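Local coordinates for periplasmic molybdate-binding protein (Azotobacter vinelandii, PDB 1ATG) that binds the tetrahedral oxyanions molybdate and tungstate between its two domains in the periplasm, probably for delivery to an ABC transporter, at residues N9-G12 / T13-L17; K217-A220 / I221-A225; V141-S145 / V146-H150; A55-K58 / S59-L63. All blocks are in the same frame, centred on the assembly; numbering follows the deposited sequence.

Contact 1. Residues N9-G12 / T13-L17; sequences NFLG and TLEQL. With WO4 (tungstate(VI)ion), chain B; EDO (1,2-ethanediol), chain E.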
loop_
_atom_site.group_PDB
_atom_site.type_symbol
_atom_site.label_atom_id
_atom_site.label_comp_id
_atom_site.label_asym_id
_atom_site.label_seq_id
_atom_site.Cartn_x
_atom_site.Cartn_y
_atom_site.Cartn_z
ATOM N N ASN A 9 1.289 0.662 2.983
ATOM C CA ASN A 9 2.041 -0.130 2.014
ATOM C C ASN A 9 3.301 0.568 1.517
ATOM O O ASN A 9 4.271 -0.106 1.165
ATOM C CB ASN A 9 1.183 -0.463 0.789
ATOM C CG ASN A 9 1.050 0.667 -0.204
ATOM O OD1 ASN A 9 1.792 0.803 -1.197
ATOM N ND2 ASN A 9 0.077 1.548 0.071
ATOM N N PHE A 10 3.222 1.896 1.380
ATOM C CA PHE A 10 4.235 2.693 0.718
ATOM C C PHE A 10 5.254 3.282 1.662
ATOM O O PHE A 10 6.163 4.011 1.228
ATOM C CB PHE A 10 3.514 3.810 -0.061
ATOM C CG PHE A 10 4.295 4.494 -1.155
ATOM C CD1 PHE A 10 4.794 3.791 -2.232
ATOM C CD2 PHE A 10 4.499 5.869 -1.096
ATOM C CE1 PHE A 10 5.482 4.452 -3.244
ATOM C CE2 PHE A 10 5.203 6.527 -2.102
ATOM C CZ PHE A 10 5.695 5.800 -3.161
ATOM N N LEU A 11 5.166 2.957 2.955
ATOM C CA LEU A 11 6.076 3.561 3.922
ATOM C C LEU A 11 7.545 3.350 3.614
ATOM O O LEU A 11 8.324 4.315 3.562
ATOM C CB LEU A 11 5.769 3.027 5.327
ATOM C CG LEU A 11 6.677 3.543 6.453
ATOM C CD1 LEU A 11 6.637 5.061 6.574
ATOM C CD2 LEU A 11 6.244 2.908 7.773
ATOM N N GLY A 12 7.977 2.112 3.426
ATOM C CA GLY A 12 9.382 1.820 3.179
ATOM C C GLY A 12 9.863 2.484 1.896
ATOM O O GLY A 12 10.985 3.007 1.820
ATOM N N THR A 13 9.029 2.493 0.864
ATOM C CA THR A 13 9.381 3.140 -0.403
ATOM C C THR A 13 9.463 4.646 -0.239
ATOM O O THR A 13 10.400 5.287 -0.744
ATOM C CB THR A 13 8.392 2.735 -1.499
ATOM O OG1 THR A 13 8.274 1.309 -1.558
ATOM C CG2 THR A 13 8.871 3.255 -2.851
ATOM N N LEU A 14 8.529 5.228 0.512
ATOM C CA LEU A 14 8.577 6.668 0.754
ATOM C C LEU A 14 9.816 7.028 1.568
ATOM O O LEU A 14 10.384 8.107 1.337
ATOM C CB LEU A 14 7.306 7.125 1.467
ATOM C CG LEU A 14 7.259 8.630 1.758
ATOM C CD1 LEU A 14 7.386 9.478 0.494
ATOM C CD2 LEU A 14 5.964 8.977 2.484
ATOM N N GLU A 15 10.269 6.167 2.480
ATOM C CA GLU A 15 11.510 6.444 3.212
ATOM C C GLU A 15 12.668 6.500 2.233
ATOM O O GLU A 15 13.537 7.384 2.323
ATOM C CB GLU A 15 11.738 5.385 4.291
ATOM C CG GLU A 15 10.763 5.537 5.459
ATOM C CD GLU A 15 10.712 4.358 6.406
ATOM O OE1 GLU A 15 11.133 3.251 6.018
ATOM O OE2 GLU A 15 10.217 4.530 7.548
ATOM N N GLN A 16 12.728 5.577 1.280
ATOM C CA GLN A 16 13.766 5.607 0.255
ATOM C C GLN A 16 13.653 6.878 -0.579
ATOM O O GLN A 16 14.669 7.547 -0.858
ATOM C CB GLN A 16 13.704 4.393 -0.668
ATOM C CG GLN A 16 13.999 3.079 0.030
ATOM C CD GLN A 16 13.750 1.896 -0.874
ATOM O OE1 GLN A 16 12.748 1.831 -1.591
ATOM N NE2 GLN A 16 14.648 0.919 -0.867
ATOM N N LEU A 17 12.451 7.226 -1.010
ATOM C CA LEU A 17 12.234 8.422 -1.816
ATOM C C LEU A 17 12.616 9.688 -1.067
ATOM O O LEU A 17 13.306 10.546 -1.639
ATOM C CB LEU A 17 10.777 8.506 -2.253
ATOM C CG LEU A 17 10.322 7.451 -3.267
ATOM C CD1 LEU A 17 8.809 7.326 -3.264
ATOM C CD2 LEU A 17 10.808 7.823 -4.667
HETATM W W WO4 B . -2.979 0.330 3.053
HETATM O O1 WO4 B . -2.614 -0.212 4.705
HETATM O O2 WO4 B . -1.529 0.697 2.184
HETATM O O3 WO4 B . -3.842 -0.921 2.151
HETATM O O4 WO4 B . -3.998 1.779 3.069
HETATM C C1 EDO E . 14.105 -2.036 -3.381
HETATM O O1 EDO E . 14.908 -1.430 -2.221
HETATM C C2 EDO E . 13.690 -3.505 -3.177
HETATM O O2 EDO E . 13.364 -3.712 -1.657
HETATM O O HOH W 1 6.889 0.500 0.659
HETATM O O HOH W 2 13.057 1.788 3.548
#
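Phe10 O takes the N-H of Leu14 in the first i to i+4 backbone bond, 2.8 Å with an N-H...O angle of 161°, and Leu11 and Gly12 repeat the step to Glu15 and Gln16 as the short 3-10 segment at Asn9-Phe10 passes into helix 11-25. The Phe10 ring is carried along the flank of the opening turn by CG standing anti to the backbone N (chi1 -161°). There it crosses Thr13, Leu14 and Leu17 at roughly right angles: its CE1 meets Thr13 CG2 at 3.6 Å, its CZ meets Leu17 CD1 at 3.5 Å, and the backbone N of Leu14 lies over one face. Tyr77 and Tyr227 each meet the same ring edge-to-face. With an alanine here, the methyls of Thr13 and Leu17 would probably lose their common aromatic neighbour, leaving a gap beside the two tyrosines. Farther round, the Glu15 carboxylate folds back over Leu11, OE2 reaching CD1 at 3.7 Å. One water joins Asn9 O to Thr13 N, supplying a partner to an amide of the first turn. At the ligand end, Asn9 N and Asn9 ND2 both donate to tungstate O2, at 2.9 and 2.8 Å, so two nearly straight bonds grip a single oxygen; Asn9 OD1 accepts from Gln192 NE2 and is also hydrogen-bonded to Tyr227 OH, which should help fix the turn of the amide. Anion binding by the segment between strand 2-7 and helix 11-25 of a beta-alpha-beta unit fits a periplasmic binding protein, whose ligand sits between two domains.

Contact 2. Residues K217-A220 / I221-A225; sequences KAVA and IIKAA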
loop_
_atom_site.group_PDB
_atom_site.type_symbol
_atom_site.label_atom_id
_atom_site.label_comp_id
_atom_site.label_asym_id
_atom_site.label_seq_id
_atom_site.Cartn_x
_atom_site.Cartn_y
_atom_site.Cartn_z
ATOM N N LYS A 217 14.378 9.577 -11.237
ATOM C CA LYS A 217 14.950 8.906 -10.069
ATOM C C LYS A 217 13.866 8.368 -9.144
ATOM O O LYS A 217 13.986 7.240 -8.673
ATOM C CB LYS A 217 15.933 9.827 -9.356
ATOM C CG LYS A 217 17.301 9.910 -10.031
ATOM C CD LYS A 217 18.088 8.623 -9.833
ATOM C CE LYS A 217 19.585 8.837 -9.970
ATOM N NZ LYS A 217 20.315 7.557 -10.200
ATOM N N ALA A 218 12.822 9.170 -8.939
ATOM C CA ALA A 218 11.709 8.677 -8.107
ATOM C C ALA A 218 11.048 7.467 -8.752
ATOM O O ALA A 218 10.752 6.467 -8.088
ATOM C CB ALA A 218 10.689 9.782 -7.911
ATOM N N VAL A 219 10.788 7.538 -10.062
ATOM C CA VAL A 219 10.154 6.406 -10.749
ATOM C C VAL A 219 11.009 5.162 -10.643
ATOM O O VAL A 219 10.485 4.050 -10.471
ATOM C CB VAL A 219 9.821 6.780 -12.205
ATOM C CG1 VAL A 219 9.481 5.567 -13.060
ATOM C CG2 VAL A 219 8.656 7.762 -12.267
ATOM N N ALA A 220 12.342 5.296 -10.747
ATOM C CA ALA A 220 13.205 4.129 -10.640
ATOM C C ALA A 220 13.125 3.506 -9.252
ATOM O O ALA A 220 13.089 2.272 -9.129
ATOM C CB ALA A 220 14.637 4.482 -11.015
ATOM N N ILE A 221 13.051 4.305 -8.207
ATOM C CA ILE A 221 12.901 3.797 -6.846
ATOM C C ILE A 221 11.559 3.086 -6.686
ATOM O O ILE A 221 11.484 2.010 -6.101
ATOM C CB ILE A 221 13.069 4.933 -5.821
ATOM C CG1 ILE A 221 14.529 5.408 -5.797
ATOM C CG2 ILE A 221 12.607 4.517 -4.434
ATOM C CD1 ILE A 221 14.779 6.729 -5.105
ATOM N N ILE A 222 10.506 3.679 -7.233
ATOM C CA ILE A 222 9.165 3.081 -7.175
ATOM C C ILE A 222 9.140 1.747 -7.892
ATOM O O ILE A 222 8.600 0.765 -7.368
ATOM C CB ILE A 222 8.156 4.099 -7.735
ATOM C CG1 ILE A 222 8.051 5.295 -6.780
ATOM C CG2 ILE A 222 6.795 3.472 -7.974
ATOM C CD1 ILE A 222 7.343 6.490 -7.383
ATOM N N LYS A 223 9.732 1.672 -9.082
ATOM C CA LYS A 223 9.765 0.413 -9.817
ATOM C C LYS A 223 10.621 -0.640 -9.137
ATOM O O LYS A 223 10.293 -1.827 -9.154
ATOM C CB LYS A 223 10.279 0.630 -11.248
ATOM C CG LYS A 223 9.253 1.350 -12.099
ATOM C CD LYS A 223 9.595 1.332 -13.579
ATOM C CE LYS A 223 8.568 2.099 -14.411
ATOM N NZ LYS A 223 8.780 1.813 -15.867
ATOM N N ALA A 224 11.718 -0.239 -8.492
ATOM C CA ALA A 224 12.566 -1.185 -7.778
ATOM C C ALA A 224 11.832 -1.821 -6.608
ATOM O O ALA A 224 12.138 -2.943 -6.200
ATOM C CB ALA A 224 13.860 -0.520 -7.319
ATOM N N ALA A 225 10.831 -1.124 -6.065
ATOM C CA ALA A 225 9.995 -1.647 -4.993
ATOM C C ALA A 225 8.851 -2.489 -5.532
ATOM O O ALA A 225 8.001 -2.941 -4.738
ATOM C CB ALA A 225 9.476 -0.512 -4.137
#
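Four consecutive backbone bonds, from the N-H groups of Ile221, Ile222, Lys223 and Ala224 to the carbonyls of Lys217, Ala218, Val219 and Ala220, run as regular alpha-helix, with N-H...O angles of 152° to 163°. The side chains of the second segment lie back along this spine. Ile222 is a clear case: CG1, anti to its own carbonyl carbon (chi1 -68°), is laid over Ala218 O at 3.2 Å, and CD1 follows at 3.5 Å from the same oxygen. Ile221 repeats the arrangement one residue earlier, its CG1 standing 3.5 Å from Lys217 O. On another flank Val219 and Lys223 run side by side and point the same way; the extended lysine chain brings CE to 3.8 Å from Val219 CG1, so the contact is aliphatic and the ammonium group lies beyond it. Ala224 CB rests 3.4 Å from Ala220 O. Replacing Ile222 by an alanine would probably uncover the carbonyl of Ala218 and open a gap toward Met213, Tyr227 and Leu229, which the isoleucine side chain touches. Near the C-terminal end of the helix, Ala225 N still donates to Ile221 O at 3.2 Å and only weakly to Ile222 O. Helix 216-224 packs against helix 11-25, with Ala218 and Ile221 on Leu17 and Ala225, just past its end, on Thr13, while Lys217 reaches Gln24 and Lys223 touches Leu229 in the C-terminal tail.

Contact 3. Residues V141-S145 / V146-H150; sequences VEANS and VGQAH. With WO4 (tungstate(VI)ion), chain B; SO4 (sulfate ion), chain D.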
loop_
_atom_site.group_PDB
_atom_site.type_symbol
_atom_site.label_atom_id
_atom_site.label_comp_id
_atom_site.label_asym_id
_atom_site.label_seq_id
_atom_site.Cartn_x
_atom_site.Cartn_y
_atom_site.Cartn_z
ATOM N N VAL A 141 -7.714 -13.226 9.869
ATOM C CA VAL A 141 -7.443 -12.352 11.009
ATOM C C VAL A 141 -7.334 -10.943 10.453
ATOM O O VAL A 141 -6.465 -10.643 9.630
ATOM C CB VAL A 141 -6.204 -12.781 11.788
ATOM C CG1 VAL A 141 -5.969 -11.873 12.997
ATOM C CG2 VAL A 141 -6.368 -14.215 12.284
ATOM N N GLU A 142 -8.271 -10.091 10.844
ATOM C CA GLU A 142 -8.335 -8.729 10.341
ATOM C C GLU A 142 -7.223 -7.887 10.915
ATOM O O GLU A 142 -7.034 -7.781 12.130
ATOM C CB GLU A 142 -9.718 -8.172 10.709
ATOM C CG GLU A 142 -10.033 -6.851 10.015
ATOM C CD GLU A 142 -11.344 -6.292 10.554
ATOM O OE1 GLU A 142 -11.317 -5.729 11.665
ATOM O OE2 GLU A 142 -12.370 -6.443 9.868
ATOM N N ALA A 143 -6.390 -7.303 10.066
ATOM C CA ALA A 143 -5.320 -6.396 10.435
ATOM C C ALA A 143 -5.797 -4.965 10.187
ATOM O O ALA A 143 -6.648 -4.768 9.317
ATOM C CB ALA A 143 -4.060 -6.706 9.650
ATOM N N ASN A 144 -5.247 -3.992 10.906
ATOM C CA ASN A 144 -5.754 -2.631 10.739
ATOM C C ASN A 144 -5.070 -1.853 9.631
ATOM O O ASN A 144 -5.454 -0.719 9.385
ATOM C CB ASN A 144 -5.744 -1.860 12.063
ATOM C CG ASN A 144 -4.352 -1.577 12.566
ATOM O OD1 ASN A 144 -3.339 -1.804 11.903
ATOM N ND2 ASN A 144 -4.304 -1.045 13.795
ATOM N N SER A 145 -4.133 -2.487 8.931
ATOM C CA SER A 145 -3.411 -1.871 7.825
ATOM C C SER A 145 -2.625 -2.994 7.146
ATOM O O SER A 145 -2.415 -4.045 7.763
ATOM C CB SER A 145 -2.447 -0.799 8.315
ATOM O OG SER A 145 -1.329 -1.388 8.937
ATOM N N VAL A 146 -2.136 -2.729 5.921
ATOM C CA VAL A 146 -1.273 -3.754 5.317
ATOM C C VAL A 146 0.082 -3.778 5.996
ATOM O O VAL A 146 0.769 -4.809 5.997
ATOM C CB VAL A 146 -1.210 -3.645 3.794
ATOM C CG1 VAL A 146 -0.313 -2.526 3.311
ATOM C CG2 VAL A 146 -0.753 -4.969 3.178
ATOM N N GLY A 147 0.503 -2.686 6.626
ATOM C CA GLY A 147 1.689 -2.692 7.477
ATOM C C GLY A 147 1.531 -3.744 8.583
ATOM O O GLY A 147 2.427 -4.557 8.829
ATOM N N GLN A 148 0.375 -3.769 9.237
ATOM C CA GLN A 148 0.136 -4.769 10.278
ATOM C C GLN A 148 -0.015 -6.164 9.691
ATOM O O GLN A 148 0.530 -7.117 10.264
ATOM C CB GLN A 148 -1.071 -4.383 11.128
ATOM C CG GLN A 148 -1.375 -5.405 12.220
ATOM C CD GLN A 148 -2.430 -4.902 13.183
ATOM O OE1 GLN A 148 -3.635 -4.978 12.958
ATOM N NE2 GLN A 148 -1.968 -4.357 14.313
ATOM N N ALA A 149 -0.664 -6.343 8.532
ATOM C CA ALA A 149 -0.746 -7.666 7.919
ATOM C C ALA A 149 0.660 -8.198 7.638
ATOM O O ALA A 149 0.947 -9.367 7.882
ATOM C CB ALA A 149 -1.575 -7.601 6.652
ATOM N N HIS A 150 1.504 -7.306 7.098
ATOM C CA HIS A 150 2.885 -7.713 6.837
ATOM C C HIS A 150 3.636 -8.081 8.116
ATOM O O HIS A 150 4.327 -9.097 8.144
ATOM C CB HIS A 150 3.614 -6.590 6.071
ATOM C CG HIS A 150 5.083 -6.868 5.995
ATOM N ND1 HIS A 150 5.968 -6.239 6.838
ATOM C CD2 HIS A 150 5.798 -7.720 5.223
ATOM C CE1 HIS A 150 7.190 -6.693 6.584
ATOM N NE2 HIS A 150 7.116 -7.586 5.621
HETATM W W WO4 B . -2.979 0.330 3.053
HETATM O O1 WO4 B . -2.614 -0.212 4.705
HETATM O O2 WO4 B . -1.529 0.697 2.184
HETATM O O3 WO4 B . -3.842 -0.921 2.151
HETATM O O4 WO4 B . -3.998 1.779 3.069
HETATM S S SO4 D . 1.978 -4.602 14.335
HETATM O O1 SO4 D . 3.295 -4.351 15.018
HETATM O O2 SO4 D . 1.915 -6.051 13.963
HETATM O O3 SO4 D . 1.883 -3.749 13.107
HETATM O O4 SO4 D . 0.854 -4.270 15.264
HETATM O O HOH W 3 -3.757 -8.429 13.142
#
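Gln148 lays its amide flat against that of Asn144, the two planes only 5° apart and stacked, with Asn144 OD1 3.5 Å from Gln148 CD. Two torsions set this up: Gln148 CG is anti to the backbone N, sending the extended chain back to the strand end, while Asn144 CG sits between its own N and carbonyl carbon. Gln148 OE1 then accepts from Asn144 N at 2.8 Å, the donor lying 39° out of the amide plane, and NE2 donates to a sulfate probably taken from the crystallisation liquor. Ser145 OG caps the helix by accepting from Gln148 N at 2.9 Å, and Ser145 O takes Ala149 N. On the strand side, Ala143 CB meets Ala149 CB at 4.0 Å, closing the strand against the first turn. Val146 N is left to donate to tungstate O1 at 2.8 Å, almost straight at 174°, and its CG1 borders the anion at 3.5 Å from the same oxygen. Thr8 OG1 bonds the neighbouring Gly147 N as well as the anion. A serine N-cap after a strand, with a first-turn amide aimed at an oxyanion, is how this helix start contributes to the pocket, where the helix dipole would probably favour the negative charge.

Contact 4. Residues A55-K58 / S59-L63; sequences ADEK and SPEKL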
loop_
_atom_site.group_PDB
_atom_site.type_symbol
_atom_site.label_atom_id
_atom_site.label_comp_id
_atom_site.label_asym_id
_atom_site.label_seq_id
_atom_site.Cartn_x
_atom_site.Cartn_y
_atom_site.Cartn_z
ATOM N N ALA A 55 -3.476 4.399 -0.885
ATOM C CA ALA A 55 -3.323 3.123 -1.573
ATOM C C ALA A 55 -4.453 2.926 -2.582
ATOM O O ALA A 55 -4.530 1.858 -3.182
ATOM C CB ALA A 55 -3.319 1.961 -0.584
ATOM N N ASP A 56 -5.297 3.932 -2.802
ATOM C CA ASP A 56 -6.376 3.850 -3.768
ATOM C C ASP A 56 -6.554 5.210 -4.452
ATOM O O ASP A 56 -5.807 6.154 -4.264
ATOM C CB ASP A 56 -7.682 3.404 -3.114
ATOM C CG ASP A 56 -8.301 4.354 -2.125
ATOM O OD1 ASP A 56 -7.886 5.515 -1.964
ATOM O OD2 ASP A 56 -9.263 3.885 -1.428
ATOM N N GLU A 57 -7.565 5.257 -5.300
ATOM C CA GLU A 57 -8.004 6.448 -5.997
ATOM C C GLU A 57 -9.177 7.077 -5.243
ATOM O O GLU A 57 -9.328 8.300 -5.224
ATOM C CB GLU A 57 -8.499 6.146 -7.409
ATOM C CG GLU A 57 -7.550 5.367 -8.289
ATOM C CD GLU A 57 -7.932 5.472 -9.755
ATOM O OE1 GLU A 57 -7.549 6.495 -10.366
ATOM O OE2 GLU A 57 -8.604 4.555 -10.257
ATOM N N LYS A 58 -10.007 6.257 -4.607
ATOM C CA LYS A 58 -11.208 6.733 -3.930
ATOM C C LYS A 58 -10.945 7.819 -2.908
ATOM O O LYS A 58 -11.653 8.854 -2.961
ATOM C CB LYS A 58 -11.933 5.552 -3.263
ATOM C CG LYS A 58 -13.214 5.914 -2.525
ATOM C CD LYS A 58 -13.760 4.725 -1.748
ATOM C CE LYS A 58 -13.024 4.531 -0.434
ATOM N NZ LYS A 58 -13.628 3.428 0.372
ATOM N N SER A 59 -10.007 7.650 -1.984
ATOM C CA SER A 59 -9.796 8.669 -0.952
ATOM C C SER A 59 -9.319 9.972 -1.556
ATOM O O SER A 59 -9.952 11.007 -1.305
ATOM C CB SER A 59 -8.983 8.177 0.230
ATOM O OG SER A 59 -9.830 7.375 1.070
ATOM N N PRO A 60 -8.287 9.996 -2.390
ATOM C CA PRO A 60 -7.870 11.216 -3.066
ATOM C C PRO A 60 -9.007 11.832 -3.861
ATOM O O PRO A 60 -9.167 13.072 -3.844
ATOM C CB PRO A 60 -6.721 10.749 -3.964
ATOM C CG PRO A 60 -6.128 9.632 -3.159
ATOM C CD PRO A 60 -7.353 8.874 -2.665
ATOM N N GLU A 61 -9.804 11.076 -4.586
ATOM C CA GLU A 61 -10.934 11.594 -5.356
ATOM C C GLU A 61 -11.966 12.250 -4.450
ATOM O O GLU A 61 -12.422 13.375 -4.747
ATOM C CB GLU A 61 -11.611 10.489 -6.159
ATOM C CG GLU A 61 -10.833 10.024 -7.374
ATOM C CD GLU A 61 -11.339 8.735 -7.983
ATOM O OE1 GLU A 61 -12.181 8.047 -7.374
ATOM O OE2 GLU A 61 -10.881 8.395 -9.101
ATOM N N LYS A 62 -12.304 11.636 -3.327
ATOM C CA LYS A 62 -13.239 12.229 -2.374
ATOM C C LYS A 62 -12.692 13.519 -1.796
ATOM O O LYS A 62 -13.438 14.514 -1.700
ATOM C CB LYS A 62 -13.563 11.240 -1.252
ATOM C CG LYS A 62 -14.457 10.095 -1.693
ATOM C CD LYS A 62 -14.449 8.935 -0.717
ATOM C CE LYS A 62 -15.215 9.222 0.561
ATOM N NZ LYS A 62 -14.963 8.174 1.593
ATOM N N LEU A 63 -11.411 13.577 -1.455
ATOM C CA LEU A 63 -10.800 14.791 -0.936
ATOM C C LEU A 63 -10.869 15.905 -1.978
ATOM O O LEU A 63 -11.130 17.066 -1.634
ATOM C CB LEU A 63 -9.342 14.553 -0.536
ATOM C CG LEU A 63 -9.161 13.663 0.699
ATOM C CD1 LEU A 63 -7.691 13.315 0.847
ATOM C CD2 LEU A 63 -9.709 14.342 1.952
HETATM O O HOH W 4 -9.293 4.873 1.102
#
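Asp56 holds CG between its backbone N and carbonyl carbon (chi1 66°), and this turns the carboxylate onto the start of the helix, where OD1 accepts from Ser59 N at 3.0 Å. The bond is fairly straight at the hydrogen, 164°, but the donor stands 44° out of the carboxylate plane. OD1 is shared, since Ser54 OG bonds it too, while OD2 accepts from a water at 2.7 Å that also hydrogen-bonds Ser59 OG. Each carboxylate oxygen is therefore occupied, which should hold the capping group in place. Pro60, which has no N-H to offer, packs its ring against the turn, CD lying 3.3 Å from Glu57 O. That carbonyl is taken instead by Glu61 N at 2.9 Å, and the Glu61 chain folds across it. Glu57 OE1 and Glu61 OE2 stand 4.0 Å apart, a like-charge approach that Arg74 may ease through a long, weak ion pair with Glu61 OE2. Lys58 and Lys62 lie alongside each other, Lys58 CG to Lys62 CD 3.7 Å, both bent at the third torsion; Lys62 makes a cation-pi contact with Tyr40. The capped start leads from strand 51-53 into helix 58-65. Glu57 and Pro60 rest on strand 191-196, Ser59 and Leu63 face helix 36-44, and Ala55 and Asp56 touch Pro116 at the head of helix 116-127.

Contacts 1 and 3 both bind the tungstate, from adjacent sides: contact 1 with the backbone and side-chain N-H of Asn9, just ahead of a helix, contact 3 with the first-turn N-H of Val146. Their centres lie about 17 Å apart, and Asn9 N touches Val146 CG1 at 3.6 Å. Contact 4 reaches the same pocket through Ala55, whose CB packs 3.5 Å from Asn9 ND2 of contact 1. Contact 2 adjoins contact 1, Thr13 OG1 lying 3.4 Å from Ala225 CB, with centres about 10 Å apart; the Ile222 side chain is about 13 Å from the anion. Contacts 2 and 3 lie on opposite sides of the chain's centre, nearest atoms about 11 Å apart.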